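Long-range contacts in alanine glyoxylate transaminase (Thermococcus litoralis, PDB 2ZC0), which probably catalyses the pyridoxal-phosphate-dependent transfer of an amino group from alanine to glyoxylate: residues I103-T108 against F277-I282; K247-G252 against Y285-Y290; E79-L84 against S97-V102. One frame throughout, in Å; residues are numbered along the deposited sequence.

Contact 1: I103-T108 against F277-I282. With PMP (4'-deoxy-4'-aminopyridoxal-5'-phosphate), chain F.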
ATOM      1  N   ILE A 103       0.893  27.073   4.451  1.00 34.62           N
ATOM      2  CA  ILE A 103      -0.348  27.545   3.837  1.00 34.07           C
ATOM      3  C   ILE A 103      -0.810  26.506   2.830  1.00 34.84           C
ATOM      4  O   ILE A 103      -0.162  26.279   1.799  1.00 34.41           O
ATOM      5  CB  ILE A 103      -0.165  28.878   3.064  1.00 34.76           C
ATOM      6  CG1 ILE A 103       0.446  29.941   3.979  1.00 36.81           C
ATOM      7  CG2 ILE A 103      -1.510  29.366   2.524  1.00 35.85           C
ATOM      8  CD1 ILE A 103      -0.250  30.078   5.296  1.00 36.17           C
ATOM      9  N   THR A 104      -1.956  25.909   3.135  1.00 33.51           N
ATOM     10  CA  THR A 104      -2.545  24.857   2.337  1.00 33.16           C
ATOM     11  C   THR A 104      -3.848  25.311   1.688  1.00 33.30           C
ATOM     12  O   THR A 104      -4.329  26.424   1.936  1.00 31.87           O
ATOM     13  CB  THR A 104      -2.833  23.637   3.232  1.00 32.49           C
ATOM     14  OG1 THR A 104      -3.679  24.038   4.315  1.00 32.62           O
ATOM     15  CG2 THR A 104      -1.543  23.088   3.810  1.00 33.07           C
ATOM     16  N   ILE A 105      -4.408  24.442   0.850  1.00 33.12           N
ATOM     17  CA  ILE A 105      -5.666  24.711   0.158  1.00 35.16           C
ATOM     18  C   ILE A 105      -6.785  24.467   1.166  1.00 35.00           C
ATOM     19  O   ILE A 105      -7.474  23.447   1.112  1.00 35.37           O
ATOM     20  CB  ILE A 105      -5.843  23.750  -1.059  1.00 34.18           C
ATOM     21  CG1 ILE A 105      -4.700  23.953  -2.058  1.00 35.31           C
ATOM     22  CG2 ILE A 105      -7.173  24.004  -1.747  1.00 32.81           C
ATOM     23  CD1 ILE A 105      -4.613  25.357  -2.627  1.00 36.56           C
ATOM     24  N   GLY A 106      -6.932  25.389   2.113  1.00 37.08           N
ATOM     25  CA  GLY A 106      -7.960  25.256   3.138  1.00 35.94           C
ATOM     26  C   GLY A 106      -7.618  24.234   4.211  1.00 36.49           C
ATOM     27  O   GLY A 106      -6.556  23.619   4.175  1.00 34.51           O
ATOM     28  N   GLY A 107      -8.512  24.065   5.182  1.00 37.71           N
ATOM     29  CA  GLY A 107      -8.285  23.087   6.232  1.00 35.52           C
ATOM     30  C   GLY A 107      -8.295  21.688   5.633  1.00 36.43           C
ATOM     31  O   GLY A 107      -7.651  20.782   6.159  1.00 36.20           O
ATOM     32  N   THR A 108      -9.015  21.528   4.519  1.00 35.98           N
ATOM     33  CA  THR A 108      -9.135  20.252   3.812  1.00 35.01           C
ATOM     34  C   THR A 108      -7.771  19.813   3.286  1.00 32.70           C
ATOM     35  O   THR A 108      -7.330  18.701   3.540  1.00 31.81           O
ATOM     36  CB  THR A 108     -10.105  20.355   2.598  1.00 37.75           C
ATOM     37  OG1 THR A 108     -11.407  20.750   3.049  1.00 39.41           O
ATOM     38  CG2 THR A 108     -10.215  19.007   1.874  1.00 34.52           C
ATOM     39  N   PHE A 277       1.203  22.644  -5.641  1.00 33.48           N
ATOM     40  CA  PHE A 277       2.199  23.646  -6.040  1.00 34.02           C
ATOM     41  C   PHE A 277       2.205  24.743  -4.981  1.00 32.90           C
ATOM     42  O   PHE A 277       3.219  24.989  -4.334  1.00 31.66           O
ATOM     43  CB  PHE A 277       1.940  24.256  -7.430  1.00 33.90           C
ATOM     44  CG  PHE A 277       3.212  24.640  -8.149  1.00 34.86           C
ATOM     45  CD1 PHE A 277       3.717  23.840  -9.173  1.00 35.29           C
ATOM     46  CD2 PHE A 277       3.958  25.748  -7.741  1.00 34.15           C
ATOM     47  CE1 PHE A 277       4.942  24.132  -9.776  1.00 34.07           C
ATOM     48  CE2 PHE A 277       5.189  26.047  -8.341  1.00 34.30           C
ATOM     49  CZ  PHE A 277       5.681  25.238  -9.359  1.00 31.92           C
ATOM     50  N   CYS A 278       1.067  25.404  -4.805  1.00 32.29           N
ATOM     51  CA  CYS A 278       0.938  26.424  -3.766  1.00 34.85           C
ATOM     52  C   CYS A 278      -0.500  26.878  -3.662  1.00 34.11           C
ATOM     53  O   CYS A 278      -1.299  26.658  -4.565  1.00 33.69           O
ATOM     54  CB  CYS A 278       1.833  27.644  -4.043  1.00 33.62           C
ATOM     55  SG  CYS A 278       1.336  28.641  -5.449  1.00 35.61           S
ATOM     56  N   ALA A 279      -0.824  27.480  -2.524  1.00 35.18           N
ATOM     57  CA  ALA A 279      -2.156  28.031  -2.279  1.00 34.94           C
ATOM     58  C   ALA A 279      -2.259  29.211  -3.255  1.00 33.86           C
ATOM     59  O   ALA A 279      -1.237  29.759  -3.679  1.00 33.85           O
ATOM     60  CB  ALA A 279      -2.249  28.519  -0.835  1.00 29.84           C
ATOM     61  N   PRO A 280      -3.481  29.616  -3.622  1.00 33.59           N
ATOM     62  CA  PRO A 280      -3.741  30.727  -4.551  1.00 33.22           C
ATOM     63  C   PRO A 280      -3.057  32.030  -4.120  1.00 34.90           C
ATOM     64  O   PRO A 280      -3.240  32.482  -2.992  1.00 34.55           O
ATOM     65  CB  PRO A 280      -5.269  30.859  -4.517  1.00 35.74           C
ATOM     66  CG  PRO A 280      -5.732  29.499  -4.102  1.00 34.37           C
ATOM     67  CD  PRO A 280      -4.739  29.106  -3.054  1.00 33.70           C
ATOM     68  N   ALA A 281      -2.285  32.634  -5.018  1.00 37.80           N
ATOM     69  CA  ALA A 281      -1.577  33.874  -4.710  1.00 38.77           C
ATOM     70  C   ALA A 281      -2.536  34.997  -4.322  1.00 40.31           C
ATOM     71  O   ALA A 281      -2.315  35.700  -3.328  1.00 39.63           O
ATOM     72  CB  ALA A 281      -0.729  34.304  -5.897  1.00 38.69           C
ATOM     73  N   ILE A 282      -3.598  35.167  -5.103  1.00 40.43           N
ATOM     74  CA  ILE A 282      -4.564  36.212  -4.805  1.00 42.88           C
ATOM     75  C   ILE A 282      -5.177  36.029  -3.425  1.00 41.79           C
ATOM     76  O   ILE A 282      -5.322  36.990  -2.680  1.00 43.00           O
ATOM     77  CB  ILE A 282      -5.720  36.246  -5.811  1.00 44.12           C
ATOM     78  CG1 ILE A 282      -6.354  34.866  -5.908  1.00 42.79           C
ATOM     79  CG2 ILE A 282      -5.225  36.746  -7.159  1.00 46.40           C
ATOM     80  CD1 ILE A 282      -7.543  34.836  -6.809  1.00 45.43           C
TER
HETATM   81  N1  PMP F 409     -12.522  21.215   9.289  1.00 61.96           N
HETATM   82  C2  PMP F 409     -13.828  21.232   9.640  1.00 61.40           C
HETATM   83  C2A PMP F 409     -14.187  20.620  10.995  1.00 59.78           C
HETATM   84  C3  PMP F 409     -14.814  21.800   8.789  1.00 60.96           C
HETATM   85  O3  PMP F 409     -16.146  21.796   9.181  1.00 59.18           O
HETATM   86  C4  PMP F 409     -14.402  22.359   7.522  1.00 61.56           C
HETATM   87  C4A PMP F 409     -15.477  22.975   6.606  1.00 61.44           C
HETATM   88  N4A PMP F 409     -15.601  22.295   5.316  1.00 66.22           N
HETATM   89  C5  PMP F 409     -12.901  22.310   7.174  1.00 60.83           C
HETATM   90  C6  PMP F 409     -12.007  21.721   8.101  1.00 61.04           C
HETATM   91  C5A PMP F 409     -12.329  22.874   5.859  1.00 58.98           C
HETATM   92  O4P PMP F 409     -12.477  23.972   5.852  1.00 56.06           O
HETATM   93  P   PMP F 409     -11.810  24.659   4.482  1.00 48.16           P
HETATM   94  O1P PMP F 409     -10.306  25.794   4.695  1.00 57.73           O
HETATM   95  O2P PMP F 409     -13.204  25.748   3.758  1.00 56.02           O
HETATM   96  O3P PMP F 409     -11.342  23.438   3.224  1.00 56.25           O
HETATM   97  O   HOH W   1       1.260  27.951  -0.369  1.00 32.86           O
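The phosphate-binding turn of this class I aminotransferase, where strand 101-104 of the main sheet gives way to helix 106-118, rests through I103 and I105 on A279 and P280 at the entrance to helix 281-292. The methyl group of A279 sits between the two isoleucines. On one side it meets the branch methyl of I103, with CG2 3.5 Å from A279 CB; this branch is anti to the backbone N, while the CD1 end of I103 leads off elsewhere. I105 comes from the other side with the end of its chain, turned so that CD1 lies 3.6 Å from A279 CA and 3.8 Å from P280 CD, crossing the proline ring at a slant. The two backbones are joined by a water, which donates to I103 O (3.1 Å) and accepts from A279 N (3.0 Å). P280 is the N-cap residue of helix 281-292 and packs on P280 of the second subunit, which places the contact at the dimer interface.

I105 is the centre of an inverse gamma turn. The hydroxyl of T104 ties the same bend by donating from OG1 to G106 O. The bend delivers the first residues of helix 106-118 to the cofactor phosphate. T108 holds O3P twice, with a bond of 2.7 Å from OG1 and a longer one of 3.3 Å from its own N; both are possible because OG1 stands beside the backbone N (chi1 -60°). R254, against which I105 also packs, is hydrogen-bonded to the cofactor through NH2.

The chemistry is thus divided: an apolar, water-bridged underside fixes the turn, while its other end presents N-H and hydroxyl donors at a helix N-terminus, a setting likely to favour a negatively charged phosphate.

Contact 2: K247-G252 against Y285-Y290. With PMP (4'-deoxy-4'-aminopyridoxal-5'-phosphate), chain F.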
ATOM      1  N   LYS A 247     -13.766  30.377   7.429  1.00 43.95           N
ATOM      2  CA  LYS A 247     -14.958  30.848   8.137  1.00 46.65           C
ATOM      3  C   LYS A 247     -14.878  32.325   8.516  1.00 47.45           C
ATOM      4  O   LYS A 247     -15.810  32.867   9.105  1.00 48.50           O
ATOM      5  CB  LYS A 247     -15.209  30.015   9.397  1.00 45.39           C
ATOM      6  CG  LYS A 247     -15.141  28.510   9.165  1.00 47.10           C
ATOM      7  CD  LYS A 247     -16.103  28.071   8.077  1.00 49.53           C
ATOM      8  CE  LYS A 247     -15.643  26.761   7.447  1.00 54.38           C
ATOM      9  NZ  LYS A 247     -15.517  25.661   8.445  1.00 55.25           N
ATOM     10  N   VAL A 248     -13.768  32.967   8.174  1.00 46.76           N
ATOM     11  CA  VAL A 248     -13.574  34.372   8.487  1.00 45.90           C
ATOM     12  C   VAL A 248     -13.490  35.208   7.215  1.00 47.17           C
ATOM     13  O   VAL A 248     -14.321  36.086   6.973  1.00 47.19           O
ATOM     14  CB  VAL A 248     -12.271  34.584   9.295  1.00 47.86           C
ATOM     15  CG1 VAL A 248     -12.023  36.071   9.523  1.00 45.77           C
ATOM     16  CG2 VAL A 248     -12.351  33.837  10.623  1.00 46.35           C
ATOM     17  N   LEU A 249     -12.475  34.926   6.402  1.00 47.30           N
ATOM     18  CA  LEU A 249     -12.254  35.654   5.163  1.00 46.24           C
ATOM     19  C   LEU A 249     -13.222  35.211   4.073  1.00 46.05           C
ATOM     20  O   LEU A 249     -13.670  36.012   3.253  1.00 45.51           O
ATOM     21  CB  LEU A 249     -10.811  35.443   4.698  1.00 46.27           C
ATOM     22  CG  LEU A 249     -10.387  36.146   3.405  1.00 50.37           C
ATOM     23  CD1 LEU A 249     -10.345  37.666   3.623  1.00 49.27           C
ATOM     24  CD2 LEU A 249      -9.011  35.631   2.985  1.00 49.56           C
ATOM     25  N   GLY A 250     -13.555  33.930   4.075  1.00 45.14           N
ATOM     26  CA  GLY A 250     -14.437  33.400   3.057  1.00 45.11           C
ATOM     27  C   GLY A 250     -14.033  31.967   2.770  1.00 45.90           C
ATOM     28  O   GLY A 250     -12.865  31.654   2.548  1.00 45.98           O
ATOM     29  N   THR A 251     -15.024  31.095   2.769  1.00 45.38           N
ATOM     30  CA  THR A 251     -14.825  29.680   2.547  1.00 44.63           C
ATOM     31  C   THR A 251     -14.322  29.284   1.142  1.00 43.05           C
ATOM     32  O   THR A 251     -13.763  28.203   0.973  1.00 42.43           O
ATOM     33  CB  THR A 251     -16.136  28.963   2.874  1.00 43.33           C
ATOM     34  OG1 THR A 251     -15.862  27.736   3.555  1.00 47.00           O
ATOM     35  CG2 THR A 251     -16.917  28.707   1.631  1.00 41.86           C
ATOM     36  N   GLY A 252     -14.500  30.156   0.151  1.00 40.91           N
ATOM     37  CA  GLY A 252     -14.061  29.840  -1.200  1.00 39.68           C
ATOM     38  C   GLY A 252     -12.659  30.302  -1.609  1.00 39.96           C
ATOM     39  O   GLY A 252     -12.241  30.055  -2.739  1.00 36.64           O
ATOM     40  N   TYR A 285      -2.519  37.003  -0.744  1.00 43.02           N
ATOM     41  CA  TYR A 285      -2.316  38.439  -0.642  1.00 44.64           C
ATOM     42  C   TYR A 285      -3.551  39.139  -0.069  1.00 45.11           C
ATOM     43  O   TYR A 285      -3.426  40.042   0.759  1.00 45.68           O
ATOM     44  CB  TYR A 285      -1.919  39.007  -2.010  1.00 42.51           C
ATOM     45  CG  TYR A 285      -0.429  38.906  -2.259  1.00 42.20           C
ATOM     46  CD1 TYR A 285       0.467  39.634  -1.482  1.00 40.93           C
ATOM     47  CD2 TYR A 285       0.090  38.050  -3.233  1.00 42.73           C
ATOM     48  CE1 TYR A 285       1.839  39.518  -1.657  1.00 40.48           C
ATOM     49  CE2 TYR A 285       1.469  37.923  -3.420  1.00 41.37           C
ATOM     50  CZ  TYR A 285       2.335  38.663  -2.621  1.00 42.03           C
ATOM     51  OH  TYR A 285       3.702  38.541  -2.762  1.00 43.85           O
ATOM     52  N   ILE A 286      -4.737  38.706  -0.491  1.00 44.29           N
ATOM     53  CA  ILE A 286      -5.973  39.276   0.029  1.00 43.43           C
ATOM     54  C   ILE A 286      -5.990  39.090   1.549  1.00 43.84           C
ATOM     55  O   ILE A 286      -6.341  40.007   2.297  1.00 43.83           O
ATOM     56  CB  ILE A 286      -7.224  38.588  -0.564  1.00 43.56           C
ATOM     57  CG1 ILE A 286      -7.434  39.005  -2.022  1.00 42.44           C
ATOM     58  CG2 ILE A 286      -8.462  38.958   0.254  1.00 44.77           C
ATOM     59  CD1 ILE A 286      -8.709  38.434  -2.628  1.00 36.78           C
ATOM     60  N   ALA A 287      -5.614  37.892   1.995  1.00 44.75           N
ATOM     61  CA  ALA A 287      -5.575  37.547   3.417  1.00 44.98           C
ATOM     62  C   ALA A 287      -4.489  38.319   4.158  1.00 45.35           C
ATOM     63  O   ALA A 287      -4.632  38.629   5.343  1.00 45.09           O
ATOM     64  CB  ALA A 287      -5.338  36.039   3.585  1.00 43.56           C
ATOM     65  N   LEU A 288      -3.399  38.609   3.454  1.00 46.68           N
ATOM     66  CA  LEU A 288      -2.285  39.343   4.035  1.00 47.53           C
ATOM     67  C   LEU A 288      -2.694  40.774   4.372  1.00 49.59           C
ATOM     68  O   LEU A 288      -2.388  41.272   5.457  1.00 49.22           O
ATOM     69  CB  LEU A 288      -1.097  39.362   3.072  1.00 46.18           C
ATOM     70  CG  LEU A 288       0.113  40.178   3.537  1.00 44.41           C
ATOM     71  CD1 LEU A 288       0.615  39.657   4.877  1.00 43.58           C
ATOM     72  CD2 LEU A 288       1.197  40.102   2.486  1.00 45.22           C
ATOM     73  N   GLU A 289      -3.372  41.433   3.435  1.00 50.39           N
ATOM     74  CA  GLU A 289      -3.834  42.802   3.643  1.00 51.63           C
ATOM     75  C   GLU A 289      -4.946  42.829   4.677  1.00 51.10           C
ATOM     76  O   GLU A 289      -4.978  43.693   5.548  1.00 50.34           O
ATOM     77  CB  GLU A 289      -4.349  43.409   2.337  1.00 53.21           C
ATOM     78  CG  GLU A 289      -3.253  43.914   1.421  1.00 58.28           C
ATOM     79  CD  GLU A 289      -2.318  44.880   2.128  1.00 59.82           C
ATOM     80  OE1 GLU A 289      -2.807  45.879   2.697  1.00 58.65           O
ATOM     81  OE2 GLU A 289      -1.093  44.634   2.113  1.00 62.07           O
ATOM     82  N   TYR A 290      -5.865  41.877   4.566  1.00 51.30           N
ATOM     83  CA  TYR A 290      -6.978  41.773   5.495  1.00 50.19           C
ATOM     84  C   TYR A 290      -6.434  41.802   6.919  1.00 52.38           C
ATOM     85  O   TYR A 290      -6.913  42.553   7.769  1.00 51.82           O
ATOM     86  CB  TYR A 290      -7.721  40.465   5.252  1.00 48.70           C
ATOM     87  CG  TYR A 290      -8.879  40.213   6.186  1.00 48.09           C
ATOM     88  CD1 TYR A 290     -10.173  40.620   5.854  1.00 47.76           C
ATOM     89  CD2 TYR A 290      -8.686  39.557   7.399  1.00 47.02           C
ATOM     90  CE1 TYR A 290     -11.243  40.373   6.710  1.00 48.59           C
ATOM     91  CE2 TYR A 290      -9.751  39.310   8.263  1.00 48.84           C
ATOM     92  CZ  TYR A 290     -11.024  39.721   7.913  1.00 48.21           C
ATOM     93  OH  TYR A 290     -12.071  39.488   8.770  1.00 46.75           O
TER
HETATM   94  N1  PMP F 409     -12.522  21.215   9.289  1.00 61.96           N
HETATM   95  C2  PMP F 409     -13.828  21.232   9.640  1.00 61.40           C
HETATM   96  C2A PMP F 409     -14.187  20.620  10.995  1.00 59.78           C
HETATM   97  C3  PMP F 409     -14.814  21.800   8.789  1.00 60.96           C
HETATM   98  O3  PMP F 409     -16.146  21.796   9.181  1.00 59.18           O
HETATM   99  C4  PMP F 409     -14.402  22.359   7.522  1.00 61.56           C
HETATM  100  C4A PMP F 409     -15.477  22.975   6.606  1.00 61.44           C
HETATM  101  N4A PMP F 409     -15.601  22.295   5.316  1.00 66.22           N
HETATM  102  C5  PMP F 409     -12.901  22.310   7.174  1.00 60.83           C
HETATM  103  C6  PMP F 409     -12.007  21.721   8.101  1.00 61.04           C
HETATM  104  C5A PMP F 409     -12.329  22.874   5.859  1.00 58.98           C
HETATM  105  O4P PMP F 409     -12.477  23.972   5.852  1.00 56.06           O
HETATM  106  P   PMP F 409     -11.810  24.659   4.482  1.00 48.16           P
HETATM  107  O1P PMP F 409     -10.306  25.794   4.695  1.00 57.73           O
HETATM  108  O2P PMP F 409     -13.204  25.748   3.758  1.00 56.02           O
HETATM  109  O3P PMP F 409     -11.342  23.438   3.224  1.00 56.25           O
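L249 and V248 fasten the loop between strands 239-244 and 256-259, which carries pocket residues K247 and T251, onto helix 281-292 of this fold type I aminotransferase. The tight part is made by L249. Its CG is anti to the backbone N (chi1 -180°), which sends both methyls to the helix, where they part: CD2 meets the methyl of A287, 3.7 Å from its CB, and CD1 fits between I286 and Y290. From CD1 it is 4.1 Å to I286 CG2, and the same methyl makes an off-centre CH-pi contact with the Y290 ring, 4.2 Å from its centroid and 29° off the normal. L54 of helix 51-64 also packs on this leucine.

On either flank of V248 and L249 the loop turns from the helix toward the cofactor. Before them K247, hydrogen-bonded through NZ to Y217 OH, keeps NZ 3.3 Å from C4A of PMP, close but not bonded to it, consistent with the aminated form of a cofactor that such a lysine holds as a Schiff base in this family; after them comes T251.

The more open side is at E289, partly exposed and clear of the loop. V248, buried beside F296 and H300 of helix 295-322, makes the slighter part of the packing: it crosses Y290 at about a right angle and touches the phenol end with one methyl, CG1 standing 3.5 Å from Y290 OH.

Contact 3: E79-L84 against S97-V102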
ATOM      1  N   GLU A  79       5.358  36.839   4.210  1.00 44.93           N
ATOM      2  CA  GLU A  79       4.577  37.865   4.901  1.00 46.82           C
ATOM      3  C   GLU A  79       3.325  37.272   5.556  1.00 45.15           C
ATOM      4  O   GLU A  79       3.024  37.576   6.705  1.00 44.03           O
ATOM      5  CB  GLU A  79       4.148  38.983   3.930  1.00 50.13           C
ATOM      6  CG  GLU A  79       5.249  39.534   3.020  1.00 55.41           C
ATOM      7  CD  GLU A  79       5.728  38.517   2.000  1.00 56.24           C
ATOM      8  OE1 GLU A  79       4.886  37.757   1.478  1.00 58.63           O
ATOM      9  OE2 GLU A  79       6.941  38.481   1.714  1.00 58.10           O
ATOM     10  N   LEU A  80       2.606  36.427   4.818  1.00 44.35           N
ATOM     11  CA  LEU A  80       1.389  35.789   5.321  1.00 43.31           C
ATOM     12  C   LEU A  80       1.699  34.898   6.527  1.00 43.28           C
ATOM     13  O   LEU A  80       0.990  34.923   7.531  1.00 42.08           O
ATOM     14  CB  LEU A  80       0.735  34.937   4.224  1.00 42.76           C
ATOM     15  CG  LEU A  80      -0.797  34.968   4.122  1.00 44.05           C
ATOM     16  CD1 LEU A  80      -1.270  33.881   3.184  1.00 41.97           C
ATOM     17  CD2 LEU A  80      -1.426  34.794   5.489  1.00 42.36           C
ATOM     18  N   ARG A  81       2.755  34.102   6.418  1.00 43.36           N
ATOM     19  CA  ARG A  81       3.138  33.223   7.507  1.00 44.70           C
ATOM     20  C   ARG A  81       3.441  34.047   8.763  1.00 44.70           C
ATOM     21  O   ARG A  81       3.050  33.670   9.867  1.00 43.55           O
ATOM     22  CB  ARG A  81       4.351  32.369   7.101  1.00 43.52           C
ATOM     23  CG  ARG A  81       4.003  31.114   6.267  1.00 43.94           C
ATOM     24  CD  ARG A  81       5.060  30.844   5.195  1.00 44.17           C
ATOM     25  NE  ARG A  81       6.409  30.982   5.735  1.00 46.09           N
ATOM     26  CZ  ARG A  81       7.490  31.222   5.003  1.00 47.49           C
ATOM     27  NH1 ARG A  81       8.669  31.329   5.592  1.00 50.82           N
ATOM     28  NH2 ARG A  81       7.394  31.365   3.689  1.00 48.99           N
ATOM     29  N   GLU A  82       4.116  35.181   8.593  1.00 45.20           N
ATOM     30  CA  GLU A  82       4.433  36.038   9.733  1.00 47.07           C
ATOM     31  C   GLU A  82       3.159  36.658  10.309  1.00 45.69           C
ATOM     32  O   GLU A  82       2.961  36.661  11.524  1.00 46.44           O
ATOM     33  CB  GLU A  82       5.431  37.128   9.321  1.00 49.61           C
ATOM     34  CG  GLU A  82       6.828  36.588   9.049  1.00 52.43           C
ATOM     35  CD  GLU A  82       7.745  37.591   8.366  1.00 55.45           C
ATOM     36  OE1 GLU A  82       8.951  37.288   8.218  1.00 55.75           O
ATOM     37  OE2 GLU A  82       7.263  38.676   7.969  1.00 58.31           O
ATOM     38  N   GLU A  83       2.285  37.165   9.448  1.00 45.27           N
ATOM     39  CA  GLU A  83       1.042  37.761   9.927  1.00 47.18           C
ATOM     40  C   GLU A  83       0.156  36.745  10.645  1.00 47.47           C
ATOM     41  O   GLU A  83      -0.459  37.071  11.659  1.00 48.52           O
ATOM     42  CB  GLU A  83       0.274  38.411   8.775  1.00 47.59           C
ATOM     43  CG  GLU A  83       0.785  39.801   8.429  1.00 51.31           C
ATOM     44  CD  GLU A  83       0.544  40.807   9.550  1.00 54.00           C
ATOM     45  OE1 GLU A  83       1.389  41.716   9.725  1.00 54.70           O
ATOM     46  OE2 GLU A  83      -0.493  40.695  10.250  1.00 54.68           O
ATOM     47  N   LEU A  84       0.099  35.519  10.127  1.00 46.79           N
ATOM     48  CA  LEU A  84      -0.704  34.464  10.741  1.00 44.16           C
ATOM     49  C   LEU A  84      -0.150  34.093  12.101  1.00 44.72           C
ATOM     50  O   LEU A  84      -0.898  33.779  13.029  1.00 43.23           O
ATOM     51  CB  LEU A  84      -0.727  33.221   9.855  1.00 44.71           C
ATOM     52  CG  LEU A  84      -1.668  33.311   8.661  1.00 45.63           C
ATOM     53  CD1 LEU A  84      -1.485  32.112   7.748  1.00 42.97           C
ATOM     54  CD2 LEU A  84      -3.108  33.388   9.190  1.00 46.75           C
ATOM     55  N   SER A  97       6.129  29.750  15.502  1.00 41.89           N
ATOM     56  CA  SER A  97       7.053  30.386  14.574  1.00 41.23           C
ATOM     57  C   SER A  97       6.472  30.407  13.154  1.00 41.85           C
ATOM     58  O   SER A  97       5.764  29.495  12.750  1.00 41.58           O
ATOM     59  CB  SER A  97       8.387  29.638  14.557  1.00 40.49           C
ATOM     60  OG  SER A  97       9.188  30.084  13.476  1.00 43.38           O
ATOM     61  N   PRO A  98       6.767  31.459  12.381  1.00 43.06           N
ATOM     62  CA  PRO A  98       6.255  31.553  11.010  1.00 42.41           C
ATOM     63  C   PRO A  98       6.788  30.429  10.129  1.00 42.31           C
ATOM     64  O   PRO A  98       6.208  30.108   9.089  1.00 41.86           O
ATOM     65  CB  PRO A  98       6.751  32.923  10.550  1.00 43.12           C
ATOM     66  CG  PRO A  98       6.783  33.714  11.822  1.00 43.27           C
ATOM     67  CD  PRO A  98       7.410  32.721  12.788  1.00 43.41           C
ATOM     68  N   GLU A  99       7.904  29.845  10.554  1.00 42.75           N
ATOM     69  CA  GLU A  99       8.545  28.757   9.827  1.00 42.67           C
ATOM     70  C   GLU A  99       7.788  27.437   9.953  1.00 42.51           C
ATOM     71  O   GLU A  99       7.946  26.554   9.113  1.00 43.39           O
ATOM     72  CB  GLU A  99       9.986  28.566  10.331  1.00 44.79           C
ATOM     73  CG  GLU A  99      10.890  29.778  10.129  1.00 46.54           C
ATOM     74  CD  GLU A  99      10.865  30.286   8.693  1.00 49.35           C
ATOM     75  OE1 GLU A  99      10.736  31.519   8.510  1.00 50.80           O
ATOM     76  OE2 GLU A  99      10.973  29.464   7.757  1.00 49.24           O
ATOM     77  N   ASN A 100       6.969  27.302  10.994  1.00 41.58           N
ATOM     78  CA  ASN A 100       6.211  26.073  11.212  1.00 39.28           C
ATOM     79  C   ASN A 100       4.783  26.173  10.681  1.00 38.48           C
ATOM     80  O   ASN A 100       3.916  25.372  11.034  1.00 37.80           O
ATOM     81  CB  ASN A 100       6.200  25.726  12.700  1.00 40.78           C
ATOM     82  CG  ASN A 100       7.577  25.336  13.222  1.00 42.13           C
ATOM     83  OD1 ASN A 100       7.912  24.161  13.303  1.00 46.40           O
ATOM     84  ND2 ASN A 100       8.377  26.324  13.572  1.00 44.42           N
ATOM     85  N   ILE A 101       4.544  27.161   9.828  1.00 38.04           N
ATOM     86  CA  ILE A 101       3.224  27.347   9.253  1.00 38.15           C
ATOM     87  C   ILE A 101       3.290  27.038   7.766  1.00 37.20           C
ATOM     88  O   ILE A 101       4.139  27.564   7.060  1.00 40.55           O
ATOM     89  CB  ILE A 101       2.711  28.802   9.463  1.00 38.08           C
ATOM     90  CG1 ILE A 101       2.392  29.037  10.946  1.00 36.93           C
ATOM     91  CG2 ILE A 101       1.494  29.065   8.590  1.00 34.31           C
ATOM     92  CD1 ILE A 101       1.860  30.447  11.254  1.00 37.62           C
ATOM     93  N   VAL A 102       2.411  26.154   7.309  1.00 37.51           N
ATOM     94  CA  VAL A 102       2.348  25.772   5.903  1.00 36.35           C
ATOM     95  C   VAL A 102       0.947  26.128   5.395  1.00 34.82           C
ATOM     96  O   VAL A 102      -0.044  25.567   5.868  1.00 31.06           O
ATOM     97  CB  VAL A 102       2.575  24.241   5.709  1.00 35.35           C
ATOM     98  CG1 VAL A 102       2.562  23.891   4.226  1.00 36.82           C
ATOM     99  CG2 VAL A 102       3.890  23.823   6.351  1.00 33.13           C
TER
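R81 of helix 78-91 lies against the turn of P98 and E99 and the start of strand 101-104, an edge strand of the main sheet within this chain. Its CG packs beside the branch methyl of I101, 4.0 Å from CG2, and bends at chi2 and chi3 then carry the guanidinium round to the backbone of the turn. There P98 O lies at the edge of the guanidinium, in its plane, and receives a weak but fairly straight bond from NE (3.5 Å, 161°). The carboxylate of E99, whose own chain bends back at chi2, forms a salt bridge at the same group's edge, OE1 3.6 Å from R81 NH1, with the two planes almost perpendicular (88°). NH2 is engaged by G76 O.

The P98 ring leans on the helix backbone, with CG 3.9 Å from E82 CA, and slants across the E82 side chain. Deeper in, I101 runs its CD1 to within 4.0 Å of L84 CB, and W257 of strand 256-259 packs on both. S97 OG accepts from E99 N, an ST turn that shapes the bend.

At R81, an alanine here would probably cost G76 O and P98 O the bonds from the guanidinium and leave E99 without this counter-charge. The two polar contacts from R81 to P98 O and E99 OE1 are long, which implies that the arginine binds the turn by several modest interactions, aliphatic and ionic, above an apolar base.

Overall arrangement
Contacts 1 and 2 are wholly buried and share helix 281-292, whose entrance serves the first and whose next turns serve the second; both reach PMP and the second subunit. Contact 3 is only partly buried and lies farther from the chain's centre, where no other chain touches its segments. It shares strand 101-104 with contact 1, and the two meet where I103 CD1 packs on L84 CD1; contacts 2 and 3 meet where L288 packs on E79 and E83. Across the segments, contacts 1 and 2 join by apolar side chains, with a bridging water in contact 1, while some polar groups of their loops and turns, such as T108 and T251, turn to the cofactor. Contact 3 adds a salt bridge near the surface.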